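Local coordinates for protein glycerol Dehydrogenase (Unidentified, PDB 5XN8) that probably catalyses the NAD-dependent oxidation of glycerol to dihydroxyacetone, and carries a zinc ion at its metal site, at residues Thr261-Cys266 against Ala323-Ala328; Gln282-Asn287 against Leu353-Leu358; Thr19-Tyr24 against Val112-Ile117; Lys3-Pro8 against Glu197-Leu202. One frame throughout, in Å; residues are numbered along the deposited sequence.

Contact 1 (Thr261-Cys266 against Ala323-Ala328); sequences TILEEC and AAVAKA
Ile262 and Leu263 meet Val325 and Ala328 through aliphatic carbons, mostly methyls. No ring, amide or carboxylate takes part across this contact, so there are no flat faces or edges to match. The closer pair is Leu263 and Val325, with Leu263 CD1 3.5 Å from Val325 CG2. The same valine methyl also lies 3.8 Å from Leu263 CG, so it lies against the CG-CD1 arm of the leucine. The two side chains cross at about a right angle. Val325 has CG1 anti to the backbone N (chi1 167°). That leaves CG2 beside the N, where it meets the leucine. The second pair is looser: Ile262 CD1 rests 4.1 Å from Ala328 CB, one turn further along the helix.

The contact belongs to the helical half of the fold, as in other iron-containing alcohol dehydrogenases. It joins the loop after helix 252-260 to helix 318-329. Phe260, at the end of helix 252-260, also packs on Val325, and Ile352 of helix 345-363 touches the same valine.

Burial is uneven. Leu263 and Val325 are buried, whereas Ile262 is exposed. Beyond the apolar pairs, a salt bridge from Glu265 OE2 to Lys321 NZ ties the same loop to helix 318-329. Within the loop, Cys266 N bonds to Leu263 O at 3.2 Å and closes a short 3-10 turn just after the leucine.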
loop_
_atom_site.group_PDB
_atom_site.type_symbol
_atom_site.label_atom_id
_atom_site.label_comp_id
_atom_site.label_asym_id
_atom_site.label_seq_id
_atom_site.Cartn_x
_atom_site.Cartn_y
_atom_site.Cartn_z
ATOM N N THR A 261 35.078 7.154 -28.597
ATOM C CA THR A 261 36.469 7.628 -28.635
ATOM C C THR A 261 37.002 7.866 -30.051
ATOM O O THR A 261 38.041 8.505 -30.204
ATOM C CB THR A 261 37.428 6.692 -27.869
ATOM O OG1 THR A 261 37.357 5.369 -28.415
ATOM C CG2 THR A 261 37.075 6.656 -26.377
ATOM N N ILE A 262 36.289 7.380 -31.073
ATOM C CA ILE A 262 36.649 7.633 -32.491
ATOM C C ILE A 262 36.351 9.076 -32.932
ATOM O O ILE A 262 36.892 9.534 -33.937
ATOM C CB ILE A 262 35.952 6.614 -33.453
ATOM C CG1 ILE A 262 36.658 5.231 -33.409
ATOM C CG2 ILE A 262 35.863 7.077 -34.908
ATOM C CD1 ILE A 262 36.531 4.510 -32.087
ATOM N N LEU A 263 35.485 9.775 -32.201
ATOM C CA LEU A 263 35.145 11.169 -32.492
ATOM C C LEU A 263 35.998 12.099 -31.635
ATOM O O LEU A 263 35.964 12.020 -30.404
ATOM C CB LEU A 263 33.658 11.409 -32.219
ATOM C CG LEU A 263 32.696 10.442 -32.919
ATOM C CD1 LEU A 263 31.267 10.792 -32.568
ATOM C CD2 LEU A 263 32.875 10.446 -34.436
ATOM N N GLU A 264 36.764 12.969 -32.289
ATOM C CA GLU A 264 37.706 13.868 -31.603
ATOM C C GLU A 264 37.001 14.948 -30.761
ATOM O O GLU A 264 37.546 15.413 -29.759
ATOM C CB GLU A 264 38.687 14.495 -32.593
ATOM C CG GLU A 264 38.040 15.399 -33.642
ATOM C CD GLU A 264 39.049 16.176 -34.478
ATOM O OE1 GLU A 264 40.082 16.654 -33.937
ATOM O OE2 GLU A 264 38.798 16.342 -35.705
ATOM N N GLU A 265 35.803 15.343 -31.181
ATOM C CA GLU A 265 34.932 16.243 -30.394
ATOM C C GLU A 265 34.601 15.762 -28.973
ATOM O O GLU A 265 34.316 16.585 -28.107
ATOM C CB GLU A 265 33.617 16.557 -31.132
ATOM C CG GLU A 265 32.899 15.360 -31.782
ATOM C CD GLU A 265 33.069 15.297 -33.274
ATOM O OE1 GLU A 265 34.161 14.867 -33.733
ATOM O OE2 GLU A 265 32.092 15.662 -33.967
ATOM N N CYS A 266 34.619 14.448 -28.750
ATOM C CA CYS A 266 34.406 13.865 -27.417
ATOM C C CYS A 266 35.662 13.748 -26.541
ATOM O O CYS A 266 35.551 13.359 -25.380
ATOM C CB CYS A 266 33.778 12.471 -27.551
ATOM S SG CYS A 266 32.191 12.465 -28.396
ATOM N N ALA A 323 26.609 6.377 -36.777
ATOM C CA ALA A 323 26.763 5.102 -37.487
ATOM C C ALA A 323 28.158 4.532 -37.267
ATOM O O ALA A 323 28.300 3.343 -36.976
ATOM C CB ALA A 323 26.477 5.257 -38.970
ATOM N N ALA A 324 29.180 5.377 -37.387
ATOM C CA ALA A 324 30.570 4.963 -37.124
ATOM C C ALA A 324 30.805 4.558 -35.660
ATOM O O ALA A 324 31.507 3.579 -35.399
ATOM C CB ALA A 324 31.539 6.062 -37.533
ATOM N N VAL A 325 30.228 5.316 -34.721
ATOM C CA VAL A 325 30.260 4.989 -33.282
ATOM C C VAL A 325 29.556 3.657 -33.003
ATOM O O VAL A 325 30.002 2.884 -32.164
ATOM C CB VAL A 325 29.629 6.119 -32.423
ATOM C CG1 VAL A 325 29.348 5.686 -30.991
ATOM C CG2 VAL A 325 30.532 7.344 -32.420
ATOM N N ALA A 326 28.455 3.417 -33.706
ATOM C CA ALA A 326 27.701 2.172 -33.603
ATOM C C ALA A 326 28.469 0.935 -34.094
ATOM O O ALA A 326 28.357 -0.138 -33.491
ATOM C CB ALA A 326 26.391 2.302 -34.361
ATOM N N LYS A 327 29.217 1.079 -35.193
ATOM C CA LYS A 327 30.051 -0.015 -35.721
ATOM C C LYS A 327 31.172 -0.375 -34.764
ATOM O O LYS A 327 31.413 -1.558 -34.500
ATOM C CB LYS A 327 30.679 0.328 -37.070
ATOM C CG LYS A 327 29.692 0.443 -38.223
ATOM C CD LYS A 327 30.379 0.892 -39.522
ATOM C CE LYS A 327 31.465 -0.054 -40.038
ATOM N NZ LYS A 327 32.245 0.514 -41.184
ATOM N N ALA A 328 31.867 0.645 -34.272
ATOM C CA ALA A 328 32.989 0.449 -33.360
ATOM C C ALA A 328 32.545 -0.110 -32.005
ATOM O O ALA A 328 33.317 -0.812 -31.352
ATOM C CB ALA A 328 33.762 1.749 -33.180
#

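Contact 2 (Gln282-Asn287 against Leu353-Leu358); sequences QLVLQN and LTADLL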
loop_
_atom_site.group_PDB
_atom_site.type_symbol
_atom_site.label_atom_id
_atom_site.label_comp_id
_atom_site.label_asym_id
_atom_site.label_seq_id
_atom_site.Cartn_x
_atom_site.Cartn_y
_atom_site.Cartn_z
ATOM N N GLN A 282 22.008 2.519 -23.293
ATOM C CA GLN A 282 21.702 1.135 -22.901
ATOM C C GLN A 282 20.256 0.960 -22.426
ATOM O O GLN A 282 19.650 -0.069 -22.708
ATOM C CB GLN A 282 22.678 0.616 -21.837
ATOM C CG GLN A 282 22.421 -0.844 -21.444
ATOM C CD GLN A 282 23.358 -1.362 -20.385
ATOM O OE1 GLN A 282 24.564 -1.158 -20.442
ATOM N NE2 GLN A 282 22.808 -2.060 -19.416
ATOM N N LEU A 283 19.705 1.953 -21.727
ATOM C CA LEU A 283 18.312 1.888 -21.261
ATOM C C LEU A 283 17.302 1.829 -22.405
ATOM O O LEU A 283 16.329 1.077 -22.352
ATOM C CB LEU A 283 17.977 3.087 -20.368
ATOM C CG LEU A 283 18.705 3.250 -19.039
ATOM C CD1 LEU A 283 18.186 4.496 -18.339
ATOM C CD2 LEU A 283 18.566 2.025 -18.160
ATOM N N VAL A 284 17.533 2.635 -23.431
ATOM C CA VAL A 284 16.732 2.628 -24.658
ATOM C C VAL A 284 16.937 1.324 -25.426
ATOM O O VAL A 284 16.009 0.823 -26.062
ATOM C CB VAL A 284 17.084 3.835 -25.551
ATOM C CG1 VAL A 284 16.407 3.735 -26.917
ATOM C CG2 VAL A 284 16.682 5.137 -24.854
ATOM N N LEU A 285 18.155 0.792 -25.355
ATOM C CA LEU A 285 18.536 -0.460 -26.012
ATOM C C LEU A 285 17.832 -1.684 -25.420
ATOM O O LEU A 285 17.305 -2.514 -26.166
ATOM C CB LEU A 285 20.055 -0.643 -25.916
ATOM C CG LEU A 285 20.747 -1.663 -26.815
ATOM C CD1 LEU A 285 20.531 -1.308 -28.274
ATOM C CD2 LEU A 285 22.216 -1.708 -26.472
ATOM N N GLN A 286 17.839 -1.790 -24.092
ATOM C CA GLN A 286 17.127 -2.877 -23.379
ATOM C C GLN A 286 15.654 -2.558 -23.079
ATOM O O GLN A 286 14.959 -3.357 -22.458
ATOM C CB GLN A 286 17.882 -3.278 -22.100
ATOM C CG GLN A 286 17.805 -2.302 -20.926
ATOM C CD GLN A 286 18.915 -2.517 -19.901
ATOM O OE1 GLN A 286 20.005 -2.996 -20.230
ATOM N NE2 GLN A 286 18.653 -2.142 -18.657
ATOM N N ASN A 287 15.182 -1.399 -23.540
ATOM C CA ASN A 287 13.798 -0.961 -23.365
ATOM C C ASN A 287 13.368 -0.944 -21.910
ATOM O O ASN A 287 12.392 -1.576 -21.527
ATOM C CB ASN A 287 12.841 -1.809 -24.218
ATOM C CG ASN A 287 11.473 -1.189 -24.328
ATOM O OD1 ASN A 287 11.355 0.020 -24.520
ATOM N ND2 ASN A 287 10.433 -2.006 -24.183
ATOM N N LEU A 353 20.416 7.660 -30.969
ATOM C CA LEU A 353 19.621 8.771 -31.498
ATOM C C LEU A 353 18.349 9.008 -30.685
ATOM O O LEU A 353 17.971 10.160 -30.429
ATOM C CB LEU A 353 19.264 8.562 -32.978
ATOM C CG LEU A 353 20.421 8.566 -33.994
ATOM C CD1 LEU A 353 19.918 8.665 -35.432
ATOM C CD2 LEU A 353 21.410 9.688 -33.719
ATOM N N THR A 354 17.695 7.926 -30.279
ATOM C CA THR A 354 16.487 8.036 -29.469
ATOM C C THR A 354 16.799 8.555 -28.069
ATOM O O THR A 354 16.071 9.406 -27.544
ATOM C CB THR A 354 15.752 6.692 -29.380
ATOM O OG1 THR A 354 15.435 6.234 -30.697
ATOM C CG2 THR A 354 14.465 6.823 -28.549
ATOM N N ALA A 355 17.886 8.061 -27.484
ATOM C CA ALA A 355 18.358 8.550 -26.187
ATOM C C ALA A 355 18.616 10.052 -26.212
ATOM O O ALA A 355 18.203 10.767 -25.296
ATOM C CB ALA A 355 19.614 7.816 -25.764
ATOM N N ASP A 356 19.296 10.516 -27.264
ATOM C CA ASP A 356 19.535 11.953 -27.486
ATOM C C ASP A 356 18.235 12.746 -27.486
ATOM O O ASP A 356 18.117 13.752 -26.788
ATOM C CB ASP A 356 20.284 12.154 -28.813
ATOM C CG ASP A 356 20.459 13.609 -29.184
ATOM O OD1 ASP A 356 21.139 14.334 -28.431
ATOM O OD2 ASP A 356 19.930 14.020 -30.239
ATOM N N LEU A 357 17.252 12.282 -28.258
ATOM C CA LEU A 357 15.932 12.917 -28.294
ATOM C C LEU A 357 15.204 12.852 -26.954
ATOM O O LEU A 357 14.472 13.777 -26.621
ATOM C CB LEU A 357 15.066 12.336 -29.418
ATOM C CG LEU A 357 15.543 12.634 -30.851
ATOM C CD1 LEU A 357 14.583 12.055 -31.869
ATOM C CD2 LEU A 357 15.711 14.133 -31.113
ATOM N N LEU A 358 15.401 11.788 -26.177
ATOM C CA LEU A 358 14.853 11.732 -24.803
ATOM C C LEU A 358 15.489 12.775 -23.896
ATOM O O LEU A 358 14.790 13.413 -23.096
ATOM C CB LEU A 358 14.991 10.334 -24.187
ATOM C CG LEU A 358 14.023 9.326 -24.801
ATOM C CD1 LEU A 358 14.493 7.892 -24.573
ATOM C CD2 LEU A 358 12.602 9.500 -24.274
#
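Val284 meets Thr354, Ala355 and Leu358 with both of its methyls, and its chi1 of 172° decides which methyl goes where. CG1 is anti to the backbone N and turns to the threonine, 3.9 Å from Thr354 CB. CG2 lies beside the N and turns to the other two residues. Leu358 has its CG beside the backbone N (chi1 -73°), and its CD1 reaches Val284 CG2 at 3.5 Å. The same valine methyl is 4.1 Å from Ala355 CB and 4.0 Å from Ala355 CA. The small alanine lets the two helices come near, with 6.3 Å between Val284 CA and Ala355 CA.

This is helix-to-helix packing in the helical half of the chain, between the C-terminal end of helix 271-285 and helix 345-363. A second subunit covers the place: its Thr227 packs on Val284 and its Leu219 on Leu358. Asn287, with positive phi just past the helix, bonds to Lys216 and Glu213 of that subunit.

The Thr354 hydroxyl is engaged with Ala350 O one turn earlier. The threonine meets the valine with CB and CG2 instead, and the contact rests on apolar packing, all of it buried.

Contact 3 (Thr19-Tyr24 against Val112-Ile117); sequences TLFGAY and VVIPTI
The ring of Phe21 touches Val112 and Ile114, the two residues of strand 111-115 that point to the same side. This is the tight part of the contact. Phe21 CE2 is 3.6 Å from Val112 CG1, and Phe21 CE1 is 3.7 Å from Ile114 CD1. Ile114 CD1 is equally near Phe21 CZ, so it sits by the CE1-CZ bond and Val112 CG1 by the neighbouring CE2. Both approach the ring obliquely. The phenylalanine and the valine come from opposite directions, and the isoleucine crosses the ring side chain at about a right angle. Phe21 CG lies between the backbone N and the carbonyl carbon (chi1 86°), which carries the ring toward the strand. All three residues are buried.

The outer part is different. Leu20 and Ala23 are exposed, although Leu20 packs on Leu2 of a third subunit. At the other end Thr116, probably part of the NAD site, is partly exposed.

The contact joins the junction between the short helices 17-20 and 22-25 to the parallel sheet of the Rossmann-like half. Strand 111-115 runs between strands 87-92 and 149-153. Met149, Leu12 of strand 10-14, and Val48 and Leu52 of helix 38-54 also pack on the Phe21 ring.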
loop_
_atom_site.group_PDB
_atom_site.type_symbol
_atom_site.label_atom_id
_atom_site.label_comp_id
_atom_site.label_asym_id
_atom_site.label_seq_id
_atom_site.Cartn_x
_atom_site.Cartn_y
_atom_site.Cartn_z
ATOM N N THR A 19 47.862 9.231 5.681
ATOM C CA THR A 19 48.814 9.268 6.795
ATOM C C THR A 19 48.544 8.207 7.884
ATOM O O THR A 19 49.327 8.094 8.828
ATOM C CB THR A 19 48.799 10.656 7.466
ATOM O OG1 THR A 19 47.443 11.038 7.742
ATOM C CG2 THR A 19 49.469 11.696 6.557
ATOM N N LEU A 20 47.454 7.443 7.754
ATOM C CA LEU A 20 47.073 6.409 8.724
ATOM C C LEU A 20 47.202 4.964 8.219
ATOM O O LEU A 20 47.031 4.028 9.005
ATOM C CB LEU A 20 45.626 6.648 9.186
ATOM C CG LEU A 20 45.362 7.884 10.042
ATOM C CD1 LEU A 20 43.858 8.059 10.230
ATOM C CD2 LEU A 20 46.070 7.791 11.389
ATOM N N PHE A 21 47.507 4.774 6.938
ATOM C CA PHE A 21 47.531 3.432 6.326
ATOM C C PHE A 21 48.826 2.661 6.591
ATOM O O PHE A 21 48.911 1.482 6.241
ATOM C CB PHE A 21 47.236 3.528 4.821
ATOM C CG PHE A 21 48.447 3.813 3.954
ATOM C CD1 PHE A 21 48.950 5.108 3.802
ATOM C CD2 PHE A 21 49.060 2.782 3.261
ATOM C CE1 PHE A 21 50.051 5.352 2.997
ATOM C CE2 PHE A 21 50.174 3.018 2.460
ATOM C CZ PHE A 21 50.666 4.305 2.322
ATOM N N GLY A 22 49.818 3.311 7.202
ATOM C CA GLY A 22 51.106 2.688 7.483
ATOM C C GLY A 22 51.046 1.453 8.364
ATOM O O GLY A 22 51.842 0.527 8.189
ATOM N N ALA A 23 50.110 1.441 9.311
ATOM C CA ALA A 23 49.906 0.294 10.206
ATOM C C ALA A 23 49.676 -0.994 9.423
ATOM O O ALA A 23 50.293 -2.021 9.706
ATOM C CB ALA A 23 48.729 0.558 11.141
ATOM N N TYR A 24 48.812 -0.920 8.416
ATOM C CA TYR A 24 48.475 -2.079 7.595
ATOM C C TYR A 24 49.548 -2.357 6.541
ATOM O O TYR A 24 49.816 -3.516 6.220
ATOM C CB TYR A 24 47.116 -1.894 6.919
ATOM C CG TYR A 24 45.964 -1.630 7.879
ATOM C CD1 TYR A 24 45.670 -0.340 8.294
ATOM C CD2 TYR A 24 45.142 -2.670 8.338
ATOM C CE1 TYR A 24 44.600 -0.076 9.146
ATOM C CE2 TYR A 24 44.079 -2.426 9.193
ATOM C CZ TYR A 24 43.808 -1.126 9.600
ATOM O OH TYR A 24 42.750 -0.861 10.446
ATOM N N VAL A 112 50.049 -0.782 -3.287
ATOM C CA VAL A 112 49.142 0.128 -2.605
ATOM C C VAL A 112 48.776 1.212 -3.609
ATOM O O VAL A 112 49.664 1.788 -4.242
ATOM C CB VAL A 112 49.816 0.789 -1.381
ATOM C CG1 VAL A 112 48.844 1.723 -0.666
ATOM C CG2 VAL A 112 50.362 -0.268 -0.435
ATOM N N VAL A 113 47.483 1.488 -3.758
ATOM C CA VAL A 113 47.016 2.576 -4.625
ATOM C C VAL A 113 46.310 3.616 -3.765
ATOM O O VAL A 113 45.482 3.275 -2.925
ATOM C CB VAL A 113 46.116 2.091 -5.790
ATOM C CG1 VAL A 113 46.952 1.356 -6.833
ATOM C CG2 VAL A 113 44.968 1.212 -5.323
ATOM N N ILE A 114 46.660 4.884 -3.973
ATOM C CA ILE A 114 46.124 5.992 -3.189
ATOM C C ILE A 114 45.547 7.038 -4.149
ATOM O O ILE A 114 46.210 8.025 -4.452
ATOM C CB ILE A 114 47.206 6.620 -2.265
ATOM C CG1 ILE A 114 47.965 5.527 -1.501
ATOM C CG2 ILE A 114 46.577 7.614 -1.290
ATOM C CD1 ILE A 114 48.917 6.048 -0.440
ATOM N N PRO A 115 44.304 6.818 -4.632
ATOM C CA PRO A 115 43.656 7.819 -5.471
ATOM C C PRO A 115 43.412 9.131 -4.731
ATOM O O PRO A 115 42.815 9.133 -3.655
ATOM C CB PRO A 115 42.314 7.162 -5.844
ATOM C CG PRO A 115 42.507 5.708 -5.625
ATOM C CD PRO A 115 43.471 5.605 -4.495
ATOM N N THR A 116 43.898 10.225 -5.302
ATOM C CA THR A 116 43.637 11.571 -4.803
ATOM C C THR A 116 42.349 12.181 -5.402
ATOM O O THR A 116 41.940 13.277 -5.010
ATOM C CB THR A 116 44.829 12.490 -5.121
ATOM O OG1 THR A 116 45.063 12.498 -6.536
ATOM C CG2 THR A 116 46.076 11.993 -4.408
ATOM N N ILE A 117 41.724 11.467 -6.347
ATOM C CA ILE A 117 40.463 11.869 -6.981
ATOM C C ILE A 117 39.558 10.640 -7.083
ATOM O O ILE A 117 40.058 9.531 -7.244
ATOM C CB ILE A 117 40.746 12.480 -8.380
ATOM C CG1 ILE A 117 41.453 13.840 -8.248
ATOM C CG2 ILE A 117 39.468 12.651 -9.172
ATOM C CD1 ILE A 117 42.138 14.332 -9.511
#

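Contact 4 (Lys3-Pro8 against Glu197-Leu202); sequences KVIQSP and EAALSL
Ile5 packs its terminal methyl on Ala198 and Ala199, and this is the apolar core of the contact. Ile5 CD1 is 4.0 Å from Ala198 CB and 4.1 Å from Ala199 CB. It is also 4.0 Å from Ala199 N, so one methyl rests on the first turn of the helix, over backbone as well as side chains. The isoleucine is extended, with CG1 anti to the backbone N (chi1 -179°), and CD1 stands well out from the strand. The small alanines allow Ile5 CA and Ala199 CA to lie 6.8 Å apart.

Hydrogen bonds act inside the helix. Ser201 OG donates to Ala198 O at 2.6 Å. Leu202 N donates to the same oxygen at 3.0 Å, and both donors come from one face of its carbonyl plane. The turn beneath the isoleucine is thus held by two bonds to one oxygen.

A pair of opposite charges lies near the start of the helix. Lys3 NZ and Glu197 OE2 are 4.7 Å apart, not in contact, though they may attract weakly. Glu197 OE2 makes its salt bridge with Arg232 of a third subunit. Lys3 NZ also makes a long, weak ion pair with Asp228 of that subunit, and its Glu235 bonds to Ala198 N at the start of the helix.

Strand 3-6 pairs antiparallel with a strand of the same third subunit, so the sheet continues across the interface. The contact therefore fastens helix 197-223, in the helical half, to an intersubunit strand. It is apolar within the chain, while several of its polar and charged groups turn to the third subunit.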
loop_
_atom_site.group_PDB
_atom_site.type_symbol
_atom_site.label_atom_id
_atom_site.label_comp_id
_atom_site.label_asym_id
_atom_site.label_seq_id
_atom_site.Cartn_x
_atom_site.Cartn_y
_atom_site.Cartn_z
ATOM N N LYS A 3 30.915 -19.624 -10.092
ATOM C CA LYS A 3 30.701 -18.217 -9.737
ATOM C C LYS A 3 32.000 -17.716 -9.121
ATOM O O LYS A 3 32.618 -18.410 -8.319
ATOM C CB LYS A 3 29.541 -18.059 -8.757
ATOM C CG LYS A 3 28.188 -18.480 -9.308
ATOM C CD LYS A 3 27.122 -18.495 -8.227
ATOM C CE LYS A 3 25.725 -18.592 -8.822
ATOM N NZ LYS A 3 24.693 -18.666 -7.747
ATOM N N VAL A 4 32.445 -16.531 -9.533
ATOM C CA VAL A 4 33.703 -15.964 -9.044
ATOM C C VAL A 4 33.505 -14.516 -8.654
ATOM O O VAL A 4 32.788 -13.784 -9.325
ATOM C CB VAL A 4 34.850 -16.067 -10.078
ATOM C CG1 VAL A 4 36.192 -15.708 -9.434
ATOM C CG2 VAL A 4 34.919 -17.475 -10.672
ATOM N N ILE A 5 34.133 -14.129 -7.547
ATOM C CA ILE A 5 34.235 -12.729 -7.129
ATOM C C ILE A 5 35.680 -12.487 -6.695
ATOM O O ILE A 5 36.279 -13.335 -6.027
ATOM C CB ILE A 5 33.229 -12.391 -5.990
ATOM C CG1 ILE A 5 33.321 -10.916 -5.586
ATOM C CG2 ILE A 5 33.438 -13.278 -4.760
ATOM C CD1 ILE A 5 32.196 -10.462 -4.682
ATOM N N GLN A 6 36.253 -11.352 -7.100
ATOM C CA GLN A 6 37.578 -10.957 -6.614
ATOM C C GLN A 6 37.539 -9.573 -5.996
ATOM O O GLN A 6 36.600 -8.807 -6.202
ATOM C CB GLN A 6 38.668 -11.100 -7.690
ATOM C CG GLN A 6 38.494 -10.307 -8.981
ATOM C CD GLN A 6 39.600 -10.618 -9.979
ATOM O OE1 GLN A 6 39.681 -11.735 -10.526
ATOM N NE2 GLN A 6 40.483 -9.651 -10.200
ATOM N N SER A 7 38.548 -9.286 -5.184
ATOM C CA SER A 7 38.591 -8.063 -4.403
ATOM C C SER A 7 40.031 -7.682 -4.081
ATOM O O SER A 7 40.903 -8.557 -4.036
ATOM C CB SER A 7 37.798 -8.258 -3.101
ATOM O OG SER A 7 37.645 -7.042 -2.374
ATOM N N PRO A 8 40.298 -6.376 -3.877
ATOM C CA PRO A 8 41.564 -6.017 -3.240
ATOM C C PRO A 8 41.568 -6.501 -1.792
ATOM O O PRO A 8 40.519 -6.487 -1.148
ATOM C CB PRO A 8 41.549 -4.483 -3.283
ATOM C CG PRO A 8 40.106 -4.131 -3.320
ATOM C CD PRO A 8 39.505 -5.179 -4.204
ATOM N N GLU A 197 25.891 -13.438 -6.128
ATOM C CA GLU A 197 24.871 -12.501 -5.668
ATOM C C GLU A 197 25.502 -11.313 -4.960
ATOM O O GLU A 197 25.001 -10.189 -5.085
ATOM C CB GLU A 197 23.851 -13.171 -4.751
ATOM C CG GLU A 197 23.033 -14.283 -5.399
ATOM C CD GLU A 197 22.324 -13.835 -6.673
ATOM O OE1 GLU A 197 21.751 -12.738 -6.686
ATOM O OE2 GLU A 197 22.336 -14.600 -7.657
ATOM N N ALA A 198 26.597 -11.568 -4.245
ATOM C CA ALA A 198 27.393 -10.527 -3.574
ATOM C C ALA A 198 27.746 -9.356 -4.482
ATOM O O ALA A 198 27.453 -8.201 -4.169
ATOM C CB ALA A 198 28.675 -11.136 -3.012
ATOM N N ALA A 199 28.373 -9.673 -5.602
ATOM C CA ALA A 199 28.821 -8.688 -6.592
ATOM C C ALA A 199 27.666 -7.932 -7.225
ATOM O O ALA A 199 27.753 -6.710 -7.414
ATOM C CB ALA A 199 29.647 -9.380 -7.671
ATOM N N LEU A 200 26.593 -8.646 -7.559
ATOM C CA LEU A 200 25.377 -8.033 -8.122
ATOM C C LEU A 200 24.644 -7.161 -7.109
ATOM O O LEU A 200 24.099 -6.118 -7.466
ATOM C CB LEU A 200 24.429 -9.114 -8.646
ATOM C CG LEU A 200 23.125 -8.642 -9.304
ATOM C CD1 LEU A 200 23.398 -8.031 -10.659
ATOM C CD2 LEU A 200 22.126 -9.770 -9.430
ATOM N N SER A 201 24.596 -7.603 -5.857
ATOM C CA SER A 201 23.991 -6.812 -4.779
ATOM C C SER A 201 24.732 -5.490 -4.571
ATOM O O SER A 201 24.104 -4.462 -4.348
ATOM C CB SER A 201 23.986 -7.597 -3.472
ATOM O OG SER A 201 25.280 -7.594 -2.912
ATOM N N LEU A 202 26.062 -5.531 -4.629
ATOM C CA LEU A 202 26.897 -4.324 -4.494
ATOM C C LEU A 202 26.775 -3.410 -5.709
ATOM O O LEU A 202 26.814 -2.186 -5.575
ATOM C CB LEU A 202 28.365 -4.691 -4.261
ATOM C CG LEU A 202 28.740 -5.316 -2.918
ATOM C CD1 LEU A 202 30.177 -5.813 -2.988
ATOM C CD2 LEU A 202 28.570 -4.376 -1.739
#

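How the contacts relate
From the N terminus, contact 4 opens first, at residues 3-8. It closes at 197-202 and joins the N-terminal strand 3-6 to the first turn of a long helix. Contact 3 falls within that span, from 19-24 to 112-117, and ties the junction of two short helices to the parallel sheet. Both touch a third subunit. Contacts 1 and 2 come later and cross, their segments alternating. Contact 1 ties the loop after helix 252-260 to helix 318-329, and contact 2 ties helix 271-285 to helix 345-363. Their centres are about 17 Å apart. Contact 3 lies on the other side of the chain's centre, about 37 Å and about 40 Å from contacts 1 and 2, centre to centre.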